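Putative silent information regulator 2 (Leishmania infantum, PDB 5OL0) removes acetyl groups from protein lysines at the expense of NAD and probably acts as a regulator of gene expression. Local coordinates at residues A[33-38]-A[208-213]. Residues are numbered along the deposited sequence; the frame is centred on the assembly and turned at random.
Sequences VRRILV and APIAEL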
loop_
_atom_site.group_PDB
_atom_site.type_symbol
_atom_site.label_atom_id
_atom_site.label_comp_id
_atom_site.label_asym_id
_atom_site.label_seq_id
_atom_site.Cartn_x
_atom_site.Cartn_y
_atom_site.Cartn_z
ATOM N N VAL A 33 16.223 -12.528 -11.486
ATOM C CA VAL A 33 14.985 -11.759 -11.601
ATOM C C VAL A 33 15.264 -10.325 -11.280
ATOM O O VAL A 33 15.730 -10.035 -10.208
ATOM C CB VAL A 33 13.901 -12.299 -10.647
ATOM C CG1 VAL A 33 12.691 -11.369 -10.646
ATOM C CG2 VAL A 33 13.458 -13.674 -11.158
ATOM N N ARG A 34 14.964 -9.459 -12.229
ATOM C CA ARG A 34 15.193 -8.023 -12.146
ATOM C C ARG A 34 13.948 -7.154 -12.234
ATOM O O ARG A 34 14.042 -5.938 -12.041
ATOM C CB ARG A 34 16.049 -7.557 -13.376
ATOM C CG ARG A 34 17.452 -8.103 -13.484
ATOM C CD ARG A 34 18.339 -7.497 -12.420
ATOM N NE ARG A 34 19.530 -8.294 -12.173
ATOM C CZ ARG A 34 20.405 -8.074 -11.185
ATOM N NH1 ARG A 34 20.266 -7.047 -10.340
ATOM N NH2 ARG A 34 21.448 -8.885 -11.049
ATOM N N ARG A 35 12.818 -7.714 -12.613
ATOM C CA ARG A 35 11.624 -6.939 -12.790
ATOM C C ARG A 35 10.557 -7.404 -11.731
ATOM O O ARG A 35 9.586 -8.111 -12.072
ATOM C CB ARG A 35 11.142 -7.081 -14.238
ATOM C CG ARG A 35 12.241 -6.594 -15.218
ATOM C CD ARG A 35 11.695 -6.199 -16.531
ATOM N NE ARG A 35 10.867 -7.264 -17.089
ATOM C CZ ARG A 35 11.269 -8.199 -17.947
ATOM N NH1 ARG A 35 12.539 -8.249 -18.377
ATOM N NH2 ARG A 35 10.381 -9.089 -18.401
ATOM N N ILE A 36 10.810 -7.069 -10.463
ATOM C CA ILE A 36 9.926 -7.478 -9.353
ATOM C C ILE A 36 8.921 -6.327 -9.123
ATOM O O ILE A 36 9.312 -5.207 -8.850
ATOM C CB ILE A 36 10.633 -7.792 -8.035
ATOM C CG1 ILE A 36 11.681 -8.887 -8.261
ATOM C CG2 ILE A 36 9.619 -8.200 -6.955
ATOM C CD1 ILE A 36 12.591 -9.191 -7.068
ATOM N N LEU A 37 7.635 -6.649 -9.245
ATOM C CA LEU A 37 6.572 -5.712 -8.904
ATOM C C LEU A 37 6.159 -5.997 -7.464
ATOM O O LEU A 37 5.793 -7.115 -7.136
ATOM C CB LEU A 37 5.407 -5.908 -9.843
ATOM C CG LEU A 37 4.149 -5.091 -9.555
ATOM C CD1 LEU A 37 4.385 -3.636 -9.854
ATOM C CD2 LEU A 37 3.027 -5.612 -10.405
ATOM N N VAL A 38 6.254 -4.987 -6.613
ATOM C CA VAL A 38 5.869 -5.160 -5.234
ATOM C C VAL A 38 4.640 -4.337 -5.041
ATOM O O VAL A 38 4.609 -3.144 -5.371
ATOM C CB VAL A 38 6.976 -4.685 -4.264
ATOM C CG1 VAL A 38 6.574 -4.941 -2.776
ATOM C CG2 VAL A 38 8.266 -5.400 -4.559
ATOM N N ALA A 208 3.049 -3.834 -14.963
ATOM C CA ALA A 208 2.564 -5.201 -14.573
ATOM C C ALA A 208 2.609 -6.197 -15.720
ATOM O O ALA A 208 2.923 -7.389 -15.532
ATOM C CB ALA A 208 1.156 -5.094 -13.975
ATOM N N PRO A 209 2.365 -5.729 -16.958
ATOM C CA PRO A 209 2.469 -6.714 -18.044
ATOM C C PRO A 209 3.876 -7.293 -18.298
ATOM O O PRO A 209 3.986 -8.371 -18.863
ATOM C CB PRO A 209 1.919 -5.941 -19.247
ATOM C CG PRO A 209 0.857 -5.094 -18.626
ATOM C CD PRO A 209 1.572 -4.568 -17.378
ATOM N N ILE A 210 4.920 -6.629 -17.813
ATOM C CA ILE A 210 6.295 -7.095 -17.994
ATOM C C ILE A 210 6.920 -7.558 -16.697
ATOM O O ILE A 210 8.111 -7.842 -16.686
ATOM C CB ILE A 210 7.213 -6.003 -18.655
ATOM C CG1 ILE A 210 7.286 -4.700 -17.839
ATOM C CG2 ILE A 210 6.677 -5.698 -20.045
ATOM C CD1 ILE A 210 8.468 -3.817 -18.184
ATOM N N ALA A 211 6.146 -7.691 -15.599
ATOM C CA ALA A 211 6.737 -8.236 -14.356
ATOM C C ALA A 211 7.252 -9.661 -14.549
ATOM O O ALA A 211 6.662 -10.443 -15.275
ATOM C CB ALA A 211 5.744 -8.218 -13.209
ATOM N N GLU A 212 8.325 -9.991 -13.858
ATOM C CA GLU A 212 8.862 -11.376 -13.778
ATOM C C GLU A 212 8.452 -12.069 -12.471
ATOM O O GLU A 212 8.658 -13.253 -12.308
ATOM C CB GLU A 212 10.408 -11.340 -13.812
ATOM C CG GLU A 212 10.981 -11.010 -15.170
ATOM C CD GLU A 212 12.478 -10.578 -15.192
ATOM O OE1 GLU A 212 13.136 -10.221 -14.180
ATOM O OE2 GLU A 212 12.997 -10.563 -16.318
ATOM N N LEU A 213 7.907 -11.291 -11.532
ATOM C CA LEU A 213 7.586 -11.729 -10.191
ATOM C C LEU A 213 6.783 -10.619 -9.528
ATOM O O LEU A 213 7.097 -9.408 -9.692
ATOM C CB LEU A 213 8.842 -12.021 -9.381
ATOM C CG LEU A 213 8.611 -12.363 -7.916
ATOM C CD1 LEU A 213 7.852 -13.664 -7.723
ATOM C CD2 LEU A 213 9.939 -12.358 -7.186
#
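Glu212 and Arg35 each reach across the contact and bond to backbone atoms of the other segment, 33-38 or 208-213. Glu212, extended beyond CG (chi2 164°), sets OE1 against the backbone N-H groups of Arg34 and Arg35, where it accepts from Arg34 N at 2.8 Å, nearly in line with its C-O bond, and from Arg35 N at 3.0 Å, from above the carboxylate plane. Arg35 bends at chi3 (-52°), which turns its guanidinium side-on to Ile210 O: NE (2.8 Å) and NH2 (3.1 Å) both donate to that one oxygen, which lies in the guanidinium plane. Glu212 OE2 sits over a face of the same group, 3.1 Å from NH1; no N-H points at it, so this salt bridge is purely electrostatic. Backbone bonds from Glu212 N to Arg35 O and from Leu37 N to Leu213 O (2.8 Å) lead into the central parallel sheet of the Rossmann-type sirtuin domain, where strands 36-40 and 213-217 are neighbours. Ile36 and Leu213 lie side by side, pointing the same way, CG1 to CD2 4.0 Å, with Leu24 and Ile28 of helix 21-30 against Leu213. Elsewhere Leu37 CB meets Ala211 CB at 4.1 Å. The out-of-plane charge pairing probably supplements directional bonds that tie both strand entrances together, and the two bonds to Ile210 O probably limit the guanidinium's rotation.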